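Local coordinates for phosphonomutase (Burkholderia cenocepacia J2315, PDB 4MG4), which is a phosphonomutase of the phosphoenolpyruvate phosphomutase family, folded as a closed eight-stranded beta/alpha barrel, at residues Ala159-Phe164 and Asp193-Pro198; Val48-Gly53 and Arg83-Pro88; Arg140-Arg145 and Ala188-Asp193. All blocks are in the same frame, centred on the assembly; numbering follows the deposited sequence.

Contact 1: residues Ala159-Phe164 and Asp193-Pro198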
ATOM      1  N   ALA A 159     -26.315  -0.498  -1.197  1.00  8.54           N
ATOM      2  CA  ALA A 159     -26.625  -1.915  -1.042  1.00  8.66           C
ATOM      3  C   ALA A 159     -26.197  -2.646  -2.286  1.00  8.96           C
ATOM      4  O   ALA A 159     -26.716  -2.383  -3.378  1.00  9.64           O
ATOM      5  CB  ALA A 159     -28.140  -2.153  -0.800  1.00  8.67           C
ATOM      6  N   ARG A 160     -25.193  -3.508  -2.136  1.00  9.49           N
ATOM      7  CA  ARG A 160     -24.680  -4.316  -3.209  1.00  9.92           C
ATOM      8  C   ARG A 160     -25.460  -5.613  -3.281  1.00 10.19           C
ATOM      9  O   ARG A 160     -25.670  -6.284  -2.271  1.00 10.95           O
ATOM     10  CB  ARG A 160     -23.228  -4.655  -2.903  1.00 10.69           C
ATOM     11  CG  ARG A 160     -22.657  -5.611  -3.916  1.00 11.46           C
ATOM     12  CD  ARG A 160     -21.158  -5.786  -3.758  1.00 11.80           C
ATOM     13  NE  ARG A 160     -20.711  -6.942  -4.502  1.00 13.16           N
ATOM     14  CZ  ARG A 160     -19.449  -7.142  -4.933  1.00 16.46           C
ATOM     15  NH1 ARG A 160     -18.509  -6.226  -4.721  1.00 16.86           N
ATOM     16  NH2 ARG A 160     -19.153  -8.253  -5.615  1.00 17.71           N
ATOM     17  N   THR A 161     -25.937  -5.928  -4.462  1.00 10.30           N
ATOM     18  CA  THR A 161     -26.579  -7.223  -4.696  1.00 10.78           C
ATOM     19  C   THR A 161     -25.732  -8.036  -5.647  1.00 12.05           C
ATOM     20  O   THR A 161     -25.224  -7.500  -6.641  1.00 12.37           O
ATOM     21  CB  THR A 161     -28.042  -7.145  -5.193  1.00 10.71           C
ATOM     22  OG1 THR A 161     -28.555  -8.471  -5.267  1.00 10.99           O
ATOM     23  CG2 THR A 161     -28.211  -6.461  -6.522  1.00 10.70           C
ATOM     24  N   ASP A 162     -25.536  -9.307  -5.305  1.00 12.07           N
ATOM     25  CA  ASP A 162     -24.720 -10.184  -6.132  1.00 13.08           C
ATOM     26  C   ASP A 162     -25.479 -11.028  -7.142  1.00 13.65           C
ATOM     27  O   ASP A 162     -24.898 -11.963  -7.693  1.00 15.30           O
ATOM     28  CB  ASP A 162     -23.849 -11.023  -5.231  1.00 14.45           C
ATOM     29  CG  ASP A 162     -22.683 -10.249  -4.651  1.00 15.21           C
ATOM     30  OD1 ASP A 162     -22.284  -9.187  -5.166  1.00 17.06           O
ATOM     31  OD2 ASP A 162     -22.122 -10.730  -3.654  1.00 20.49           O
ATOM     32  N   VAL A 163     -26.736 -10.704  -7.432  1.00 13.02           N
ATOM     33  CA  VAL A 163     -27.544 -11.499  -8.375  1.00 13.42           C
ATOM     34  C   VAL A 163     -26.801 -11.724  -9.670  1.00 14.85           C
ATOM     35  O   VAL A 163     -26.755 -12.870 -10.175  1.00 15.07           O
ATOM     36  CB  VAL A 163     -28.920 -10.853  -8.650  1.00 13.42           C
ATOM     37  CG1 VAL A 163     -29.680 -11.566  -9.789  1.00 13.48           C
ATOM     38  CG2 VAL A 163     -29.749 -10.903  -7.392  1.00 13.59           C
ATOM     39  N   PHE A 164     -26.280 -10.651 -10.262  1.00 14.21           N
ATOM     40  CA  PHE A 164     -25.621 -10.781 -11.576  1.00 14.92           C
ATOM     41  C   PHE A 164     -24.193 -11.245 -11.398  1.00 16.46           C
ATOM     42  O   PHE A 164     -23.667 -11.973 -12.233  1.00 16.43           O
ATOM     43  CB  PHE A 164     -25.680  -9.453 -12.373  1.00 14.71           C
ATOM     44  CG  PHE A 164     -26.981  -9.222 -13.079  1.00 15.01           C
ATOM     45  CD1 PHE A 164     -27.254  -9.796 -14.293  1.00 15.92           C
ATOM     46  CD2 PHE A 164     -27.921  -8.447 -12.536  1.00 14.87           C
ATOM     47  CE1 PHE A 164     -28.470  -9.566 -14.919  1.00 15.50           C
ATOM     48  CE2 PHE A 164     -29.132  -8.159 -13.171  1.00 15.37           C
ATOM     49  CZ  PHE A 164     -29.403  -8.748 -14.370  1.00 15.36           C
ATOM     50  N   ASP A 193     -29.679   3.644   0.375  1.00  9.36           N
ATOM     51  CA  ASP A 193     -29.651   4.868  -0.390  1.00  9.57           C
ATOM     52  C   ASP A 193     -29.259   4.666  -1.849  1.00  9.76           C
ATOM     53  O   ASP A 193     -29.613   5.491  -2.698  1.00 10.27           O
ATOM     54  CB  ASP A 193     -28.656   5.863   0.233  1.00 10.19           C
ATOM     55  CG  ASP A 193     -28.963   6.197   1.690  1.00 11.15           C
ATOM     56  OD1 ASP A 193     -29.924   6.989   1.913  1.00 12.92           O
ATOM     57  OD2 ASP A 193     -28.323   5.623   2.589  1.00 10.96           O
ATOM     58  N   GLY A 194     -28.520   3.608  -2.137  1.00  8.85           N
ATOM     59  CA  GLY A 194     -28.090   3.318  -3.488  1.00  8.95           C
ATOM     60  C   GLY A 194     -28.104   1.829  -3.725  1.00  8.47           C
ATOM     61  O   GLY A 194     -28.184   1.044  -2.813  1.00  8.20           O
ATOM     62  N   LEU A 195     -28.095   1.432  -4.991  1.00  8.53           N
ATOM     63  CA  LEU A 195     -28.038   0.016  -5.374  1.00  9.38           C
ATOM     64  C   LEU A 195     -26.801  -0.199  -6.218  1.00  9.11           C
ATOM     65  O   LEU A 195     -26.640   0.489  -7.242  1.00  9.79           O
ATOM     66  CB  LEU A 195     -29.242  -0.361  -6.231  1.00 10.14           C
ATOM     67  CG  LEU A 195     -29.365  -1.805  -6.710  1.00 10.96           C
ATOM     68  CD1 LEU A 195     -29.693  -2.688  -5.486  1.00 11.46           C
ATOM     69  CD2 LEU A 195     -30.381  -1.848  -7.838  1.00 11.14           C
ATOM     70  N   PHE A 196     -25.963  -1.148  -5.860  1.00  9.05           N
ATOM     71  CA  PHE A 196     -24.785  -1.517  -6.620  1.00  9.62           C
ATOM     72  C   PHE A 196     -24.991  -2.955  -7.198  1.00 10.31           C
ATOM     73  O   PHE A 196     -25.271  -3.906  -6.461  1.00  9.65           O
ATOM     74  CB  PHE A 196     -23.544  -1.446  -5.723  1.00  9.64           C
ATOM     75  CG  PHE A 196     -22.244  -1.878  -6.362  1.00 10.10           C
ATOM     76  CD1 PHE A 196     -21.973  -1.609  -7.704  1.00 10.26           C
ATOM     77  CD2 PHE A 196     -21.269  -2.472  -5.603  1.00 10.05           C
ATOM     78  CE1 PHE A 196     -20.716  -1.912  -8.261  1.00 10.63           C
ATOM     79  CE2 PHE A 196     -20.060  -2.854  -6.154  1.00 10.38           C
ATOM     80  CZ  PHE A 196     -19.793  -2.571  -7.493  1.00 10.72           C
ATOM     81  N   VAL A 197     -24.904  -3.066  -8.528  1.00 10.20           N
ATOM     82  CA  VAL A 197     -25.128  -4.321  -9.248  1.00 11.31           C
ATOM     83  C   VAL A 197     -23.847  -4.672 -10.057  1.00 12.08           C
ATOM     84  O   VAL A 197     -23.811  -4.463 -11.268  1.00 12.59           O
ATOM     85  CB  VAL A 197     -26.373  -4.250 -10.171  1.00 11.84           C
ATOM     86  CG1 VAL A 197     -26.668  -5.646 -10.735  1.00 12.59           C
ATOM     87  CG2 VAL A 197     -27.551  -3.746  -9.374  1.00 11.99           C
ATOM     88  N   PRO A 198     -22.823  -5.199  -9.390  1.00 11.96           N
ATOM     89  CA  PRO A 198     -21.646  -5.634 -10.130  1.00 13.22           C
ATOM     90  C   PRO A 198     -21.921  -6.811 -11.010  1.00 13.79           C
ATOM     91  O   PRO A 198     -22.894  -7.566 -10.789  1.00 16.16           O
ATOM     92  CB  PRO A 198     -20.656  -5.990  -9.013  1.00 13.05           C
ATOM     93  CG  PRO A 198     -21.476  -6.317  -7.820  1.00 13.19           C
ATOM     94  CD  PRO A 198     -22.633  -5.365  -7.935  1.00 12.08           C
TER
HETATM   95  O   HOH W   1     -24.878  -8.324  -9.200  1.00 10.59           O
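G194 opens the pairing with A159: its carbonyl O accepts a hydrogen bond from A159 N at 2.9 Å. L195 stands beside A159 in parallel register, and its CD1 lies 4.2 Å from T161 CG2. F196 takes both halves of the next step, its N giving to A159 O and its O receiving from T161 N, the latter nearly straight on the carbonyl at 2.9 Å. These bonds make strands 156-160 and 194-196 neighbours in the parallel barrel, ends of a beta-alpha-beta unit whose helix is 174-190. On the barrel face shared by R160 and F196, the extended arginine runs alongside the ring, CD 3.8 Å from F196 CD2, with guanidinium and ring planes 85° apart. V197 spreads its branches: CG2 toward T161 CG2, and CG1, set opposite the backbone N (chi1 -172°), onto F164 CD2 at 3.6 Å. P198 CD stands over the centre of the F196 ring, 3.7 Å above its plane, and P198 CG lies over one face of the R160 guanidinium, 3.5 Å from R160 NE. D162 OD1 holds R160 NE from the edge, in plane, by a 2.8 Å salt bridge. One water donates to T161 O and P198 O and accepts from F164 N.

Contact 2: residues Val48-Gly53 and Arg83-Pro88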
ATOM      1  N   VAL A  48     -13.376  13.534  -6.542  1.00 16.69           N
ATOM      2  CA  VAL A  48     -14.346  14.296  -5.742  1.00 16.40           C
ATOM      3  C   VAL A  48     -14.788  13.564  -4.460  1.00 14.76           C
ATOM      4  O   VAL A  48     -15.370  14.160  -3.557  1.00 15.13           O
ATOM      5  CB  VAL A  48     -15.565  14.688  -6.598  1.00 17.90           C
ATOM      6  CG1 VAL A  48     -15.109  15.645  -7.694  1.00 20.44           C
ATOM      7  CG2 VAL A  48     -16.215  13.482  -7.236  1.00 18.75           C
ATOM      8  N   ALA A  49     -14.470  12.289  -4.400  1.00 14.28           N
ATOM      9  CA  ALA A  49     -14.698  11.479  -3.231  1.00 13.23           C
ATOM     10  C   ALA A  49     -13.760  10.289  -3.341  1.00 12.59           C
ATOM     11  O   ALA A  49     -13.273  10.004  -4.439  1.00 12.92           O
ATOM     12  CB  ALA A  49     -16.126  11.010  -3.214  1.00 12.98           C
ATOM     13  N   LEU A  50     -13.551   9.584  -2.236  1.00 12.15           N
ATOM     14  CA  LEU A  50     -12.775   8.340  -2.200  1.00 11.73           C
ATOM     15  C   LEU A  50     -13.619   7.147  -1.718  1.00 11.72           C
ATOM     16  O   LEU A  50     -14.516   7.306  -0.868  1.00 11.54           O
ATOM     17  CB  LEU A  50     -11.608   8.450  -1.232  1.00 11.81           C
ATOM     18  CG  LEU A  50     -10.657   9.649  -1.550  1.00 12.48           C
ATOM     19  CD1 LEU A  50      -9.634   9.688  -0.444  1.00 13.02           C
ATOM     20  CD2 LEU A  50     -10.036   9.613  -2.936  1.00 12.80           C
ATOM     21  N   ALA A  51     -13.265   5.964  -2.223  1.00 10.52           N
ATOM     22  CA  ALA A  51     -13.835   4.739  -1.750  1.00 11.62           C
ATOM     23  C   ALA A  51     -12.717   3.817  -1.309  1.00 12.41           C
ATOM     24  O   ALA A  51     -11.622   3.850  -1.896  1.00 13.67           O
ATOM     25  CB  ALA A  51     -14.627   4.053  -2.848  1.00 12.02           C
ATOM     26  N   THR A  52     -12.967   2.959  -0.334  1.00 12.79           N
ATOM     27  CA  THR A  52     -12.091   1.833  -0.163  1.00 14.36           C
ATOM     28  C   THR A  52     -12.688   0.649  -0.880  1.00 16.61           C
ATOM     29  O   THR A  52     -13.938   0.537  -1.036  1.00 16.09           O
ATOM     30  CB  THR A  52     -11.853   1.522   1.290  1.00 15.97           C
ATOM     31  OG1 THR A  52     -13.050   0.949   1.848  1.00 16.25           O
ATOM     32  CG2 THR A  52     -11.515   2.784   2.056  1.00 16.87           C
ATOM     33  N   GLY A  53     -11.823  -0.285  -1.253  1.00 16.76           N
ATOM     34  CA  GLY A  53     -12.286  -1.537  -1.806  1.00 18.00           C
ATOM     35  C   GLY A  53     -11.726  -2.648  -0.926  1.00 17.18           C
ATOM     36  O   GLY A  53     -10.537  -2.678  -0.632  1.00 16.45           O
ATOM     37  N   ARG A  83      -8.200  10.463   7.456  1.00 19.21           N
ATOM     38  CA  ARG A  83      -7.469  11.632   7.876  1.00 22.75           C
ATOM     39  C   ARG A  83      -6.466  12.182   6.836  1.00 21.23           C
ATOM     40  O   ARG A  83      -6.008  13.296   6.963  1.00 21.49           O
ATOM     41  CB  ARG A  83      -6.903  11.426   9.269  1.00 28.68           C
ATOM     42  CG  ARG A  83      -5.655  10.650   9.385  1.00 32.65           C
ATOM     43  CD  ARG A  83      -5.266  10.741  10.864  1.00 39.49           C
ATOM     44  NE  ARG A  83      -4.334   9.704  11.276  1.00 46.60           N
ATOM     45  CZ  ARG A  83      -4.643   8.646  12.024  1.00 49.82           C
ATOM     46  NH1 ARG A  83      -5.888   8.437  12.454  1.00 50.21           N
ATOM     47  NH2 ARG A  83      -3.687   7.784  12.339  1.00 52.71           N
ATOM     48  N   ALA A  84      -6.200  11.429   5.781  1.00 17.72           N
ATOM     49  CA  ALA A  84      -5.258  11.824   4.746  1.00 18.02           C
ATOM     50  C   ALA A  84      -5.763  12.905   3.827  1.00 18.86           C
ATOM     51  O   ALA A  84      -4.972  13.614   3.212  1.00 19.30           O
ATOM     52  CB  ALA A  84      -4.888  10.612   3.922  1.00 18.22           C
ATOM     53  N   THR A  85      -7.089  13.033   3.696  1.00 17.78           N
ATOM     54  CA  THR A  85      -7.634  14.040   2.788  1.00 19.08           C
ATOM     55  C   THR A  85      -8.922  14.603   3.390  1.00 18.08           C
ATOM     56  O   THR A  85      -9.489  14.029   4.352  1.00 20.40           O
ATOM     57  CB  THR A  85      -7.856  13.552   1.336  1.00 19.46           C
ATOM     58  OG1 THR A  85      -9.213  13.117   1.146  1.00 18.92           O
ATOM     59  CG2 THR A  85      -6.822  12.480   0.844  1.00 19.74           C
ATOM     60  N   ASP A  86      -9.377  15.714   2.786  1.00 19.57           N
ATOM     61  CA  ASP A  86     -10.613  16.379   3.157  1.00 20.71           C
ATOM     62  C   ASP A  86     -11.839  15.859   2.362  1.00 18.85           C
ATOM     63  O   ASP A  86     -12.985  16.355   2.523  1.00 18.56           O
ATOM     64  CB  ASP A  86     -10.462  17.899   2.904  1.00 25.61           C
ATOM     65  CG  ASP A  86      -9.457  18.535   3.860  1.00 30.63           C
ATOM     66  OD1 ASP A  86      -9.486  18.143   5.042  1.00 35.45           O
ATOM     67  OD2 ASP A  86      -8.648  19.390   3.438  1.00 40.16           O
ATOM     68  N   LEU A  87     -11.626  14.874   1.507  1.00 15.82           N
ATOM     69  CA  LEU A  87     -12.724  14.339   0.709  1.00 14.41           C
ATOM     70  C   LEU A  87     -13.639  13.423   1.502  1.00 13.23           C
ATOM     71  O   LEU A  87     -13.220  12.772   2.485  1.00 12.92           O
ATOM     72  CB  LEU A  87     -12.233  13.577  -0.519  1.00 14.26           C
ATOM     73  CG  LEU A  87     -11.364  14.337  -1.576  1.00 14.54           C
ATOM     74  CD1 LEU A  87     -10.922  13.426  -2.681  1.00 15.42           C
ATOM     75  CD2 LEU A  87     -12.216  15.493  -2.143  1.00 15.14           C
ATOM     76  N   PRO A  88     -14.910  13.345   1.107  1.00 12.63           N
ATOM     77  CA  PRO A  88     -15.768  12.301   1.650  1.00 12.20           C
ATOM     78  C   PRO A  88     -15.251  10.908   1.289  1.00 11.48           C
ATOM     79  O   PRO A  88     -14.847  10.697   0.147  1.00 12.06           O
ATOM     80  CB  PRO A  88     -17.124  12.529   0.944  1.00 12.92           C
ATOM     81  CG  PRO A  88     -17.000  13.861   0.291  1.00 14.03           C
ATOM     82  CD  PRO A  88     -15.565  14.056   0.002  1.00 13.15           C
TER
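A single backbone hydrogen bond spans this contact, from L50 N to P88 O (2.9 Å), almost linear at 173° at the hydrogen; the chain directions of V48-L50 and T85-P88 stand 96° apart. The bond is made where the loop after helix 71-84 runs into strand 89-92, next to strand 50-52 in the barrel. The side chains of P88 and L87 lie against V48, whose carbonyl O is 3.6 Å from P88 CD and 3.7 Å from L87 CD2. The other branch of L87, CD1, meets L50 CD2 at 3.9 Å, the two leucine side chains crossing at about a right angle. With CG turned opposite its own carbonyl carbon (chi1 -56°), L50 extends CD1 to T85, the two side chains meeting tip to tip with T85 OG1 3.8 Å away. T85 OG1 also accepts a hydrogen bond from L87 N at 3.0 Å in an ST turn, which probably helps to present L87 to the strand. Helix 36-44 covers the leucines, with A39 and V42 on L50 and A43 on L87, while I17 and F18 of helix 11-20 touch P88. This chemistry implies a loop held by one directional bond plus close packing on L50 and V48 O.

Contact 3: residues Arg140-Arg145 and Ala188-Asp193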
ATOM      1  N   ARG A 140     -30.392  -6.724   7.572  1.00 12.15           N
ATOM      2  CA  ARG A 140     -29.009  -6.220   7.825  1.00 12.04           C
ATOM      3  C   ARG A 140     -28.940  -4.746   7.375  1.00 11.76           C
ATOM      4  O   ARG A 140     -28.401  -3.894   8.090  1.00 11.96           O
ATOM      5  CB  ARG A 140     -28.008  -7.136   7.161  1.00 12.30           C
ATOM      6  CG  ARG A 140     -28.082  -8.573   7.665  1.00 12.53           C
ATOM      7  CD  ARG A 140     -27.378  -9.583   6.792  1.00 12.91           C
ATOM      8  NE  ARG A 140     -25.947  -9.457   6.860  1.00 12.55           N
ATOM      9  CZ  ARG A 140     -25.174  -9.997   7.803  1.00 13.89           C
ATOM     10  NH1 ARG A 140     -25.691 -10.672   8.827  1.00 14.82           N
ATOM     11  NH2 ARG A 140     -23.851  -9.828   7.714  1.00 13.70           N
ATOM     12  N   ILE A 141     -29.559  -4.423   6.240  1.00 11.33           N
ATOM     13  CA  ILE A 141     -29.605  -3.019   5.772  1.00 10.89           C
ATOM     14  C   ILE A 141     -30.359  -2.148   6.778  1.00 11.57           C
ATOM     15  O   ILE A 141     -29.978  -1.054   7.132  1.00 11.40           O
ATOM     16  CB  ILE A 141     -30.237  -2.920   4.382  1.00 10.77           C
ATOM     17  CG1 ILE A 141     -29.254  -3.504   3.354  1.00 11.04           C
ATOM     18  CG2 ILE A 141     -30.589  -1.483   4.031  1.00 10.37           C
ATOM     19  CD1 ILE A 141     -29.916  -3.933   2.103  1.00 11.73           C
ATOM     20  N   ALA A 142     -31.473  -2.670   7.273  1.00 11.78           N
ATOM     21  CA  ALA A 142     -32.272  -1.898   8.225  1.00 12.74           C
ATOM     22  C   ALA A 142     -31.536  -1.630   9.501  1.00 13.11           C
ATOM     23  O   ALA A 142     -31.599  -0.519  10.036  1.00 13.18           O
ATOM     24  CB  ALA A 142     -33.592  -2.607   8.492  1.00 13.68           C
ATOM     25  N   ALA A 143     -30.801  -2.624   9.987  1.00 13.33           N
ATOM     26  CA  ALA A 143     -29.979  -2.427  11.212  1.00 14.13           C
ATOM     27  C   ALA A 143     -28.879  -1.352  10.974  1.00 14.16           C
ATOM     28  O   ALA A 143     -28.595  -0.521  11.855  1.00 15.21           O
ATOM     29  CB  ALA A 143     -29.373  -3.756  11.623  1.00 15.10           C
ATOM     30  N   ALA A 144     -28.278  -1.385   9.796  1.00 13.64           N
ATOM     31  CA  ALA A 144     -27.288  -0.393   9.390  1.00 12.83           C
ATOM     32  C   ALA A 144     -27.911   1.025   9.356  1.00 12.61           C
ATOM     33  O   ALA A 144     -27.309   1.993   9.794  1.00 12.84           O
ATOM     34  CB  ALA A 144     -26.684  -0.771   8.011  1.00 12.57           C
ATOM     35  N   ARG A 145     -29.089   1.173   8.798  1.00 12.60           N
ATOM     36  CA  ARG A 145     -29.783   2.456   8.671  1.00 13.42           C
ATOM     37  C   ARG A 145     -30.063   2.986  10.063  1.00 14.61           C
ATOM     38  O   ARG A 145     -29.832   4.155  10.379  1.00 15.59           O
ATOM     39  CB  ARG A 145     -31.096   2.286   7.913  1.00 12.88           C
ATOM     40  CG  ARG A 145     -32.045   3.469   7.921  1.00 13.70           C
ATOM     41  CD  ARG A 145     -31.654   4.491   6.874  1.00 13.98           C
ATOM     42  NE  ARG A 145     -30.429   5.220   7.130  1.00 13.11           N
ATOM     43  CZ  ARG A 145     -29.526   5.555   6.185  1.00 12.48           C
ATOM     44  NH1 ARG A 145     -29.617   5.100   4.925  1.00 12.01           N
ATOM     45  NH2 ARG A 145     -28.484   6.306   6.522  1.00 11.49           N
ATOM     46  N   ALA A 188     -34.351  -0.783  -0.613  1.00  8.58           N
ATOM     47  CA  ALA A 188     -34.805   0.586  -0.470  1.00  8.98           C
ATOM     48  C   ALA A 188     -35.782   0.770   0.702  1.00  9.48           C
ATOM     49  O   ALA A 188     -35.644   1.673   1.482  1.00  9.45           O
ATOM     50  CB  ALA A 188     -35.464   1.033  -1.740  1.00  8.90           C
ATOM     51  N   ALA A 189     -36.729  -0.138   0.816  1.00 10.07           N
ATOM     52  CA  ALA A 189     -37.696  -0.041   1.891  1.00 10.66           C
ATOM     53  C   ALA A 189     -37.034  -0.153   3.252  1.00 11.38           C
ATOM     54  O   ALA A 189     -37.466   0.475   4.203  1.00 13.04           O
ATOM     55  CB  ALA A 189     -38.804  -1.054   1.720  1.00 11.07           C
ATOM     56  N   ALA A 190     -35.980  -0.948   3.356  1.00 11.06           N
ATOM     57  CA  ALA A 190     -35.208  -1.146   4.581  1.00 11.33           C
ATOM     58  C   ALA A 190     -34.258   0.015   4.909  1.00 11.36           C
ATOM     59  O   ALA A 190     -33.716   0.064   6.020  1.00 12.18           O
ATOM     60  CB  ALA A 190     -34.382  -2.430   4.465  1.00 12.29           C
ATOM     61  N   GLY A 191     -34.089   0.929   3.961  1.00 10.77           N
ATOM     62  CA  GLY A 191     -33.303   2.135   4.171  1.00 10.89           C
ATOM     63  C   GLY A 191     -32.026   2.291   3.364  1.00 10.18           C
ATOM     64  O   GLY A 191     -31.277   3.236   3.627  1.00 10.13           O
ATOM     65  N   ALA A 192     -31.798   1.470   2.356  1.00  9.75           N
ATOM     66  CA  ALA A 192     -30.641   1.706   1.481  1.00  9.69           C
ATOM     67  C   ALA A 192     -30.805   3.013   0.690  1.00  9.70           C
ATOM     68  O   ALA A 192     -31.939   3.412   0.350  1.00 10.20           O
ATOM     69  CB  ALA A 192     -30.448   0.551   0.514  1.00  9.84           C
ATOM     70  N   ASP A 193     -29.679   3.644   0.375  1.00  9.36           N
ATOM     71  CA  ASP A 193     -29.651   4.868  -0.390  1.00  9.57           C
ATOM     72  C   ASP A 193     -29.259   4.666  -1.849  1.00  9.76           C
ATOM     73  O   ASP A 193     -29.613   5.491  -2.698  1.00 10.27           O
ATOM     74  CB  ASP A 193     -28.656   5.863   0.233  1.00 10.19           C
ATOM     75  CG  ASP A 193     -28.963   6.197   1.690  1.00 11.15           C
ATOM     76  OD1 ASP A 193     -29.924   6.989   1.913  1.00 12.92           O
ATOM     77  OD2 ASP A 193     -28.323   5.623   2.589  1.00 10.96           O
TER
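The backbones come closest at A142 and A190, with 4.7 Å between their CA atoms, where the last turn of helix 174-190 meets helix 134-150; A190 O lies 3.3 Å from A142 CA in a CA-H...O contact. These are neighbouring helices on the outside of the beta/alpha barrel, and helix 174-190 ends in a Schellman motif at G191, whose positive phi (114°) turns the chain toward strand 194-196. The small residues allow this close approach: CB of A142 and CB of A190 are 4.1 Å apart, and G191 presents only its backbone to the aliphatic part of R145. I141 lays one methyl, CG2, against them, 3.9 Å from A190 CB and nearest to A192 N, at 3.6 Å; it also touches A192 CB, so a single branch spans the helix end and the loop. On the inner side I141 touches A159 and L121, linking the helix to the barrel strands.

R145 supplies the polar part. Its CG lies opposite the backbone N (chi1 169°), and bends at chi2 and chi3 fold the chain around G191, bringing CD alongside the glycine and NH1 to its carbonyl. Two acceptors share R145 NH1, both at the guanidinium edge and near its plane: G191 O at 2.8 Å, approached almost head-on, and a carboxylate oxygen of D193. The rest of the guanidinium is held too, NE by a salt bridge to D149 and NH2 by the carbonyl of Y155, so its orientation is fixed from several directions. The D193 carboxylate has two further partners, OD1 forming a salt bridge with R19 and OD2 also accepting from I157 N. Between R145 NH1 and D193 OD2, the salt bridge measures 2.7 Å, on the syn side of the carboxylate but 25° out of its plane.

Along the chain, contact 2 closes before the other two begin, whereas contacts 1 and 3 alternate their segments. Contacts 1 and 2 both reach the barrel sheet, at strands 156-160 with 194-196 and at strand 50-52, but their centres are about 21 Å apart and they do not touch. Contact 3 lies on the outer helical layer, its centre about 13 Å from that of contact 1. These two share D193 and meet directly, A159 CB lying 3.8 Å from both A192 CB and I141 CD1. The turn ending helix 174-190 thus joins helix packing to strand pairing, while contact 2, its centre about 23 Å from that of contact 3, lies in a separate sector of the same barrel.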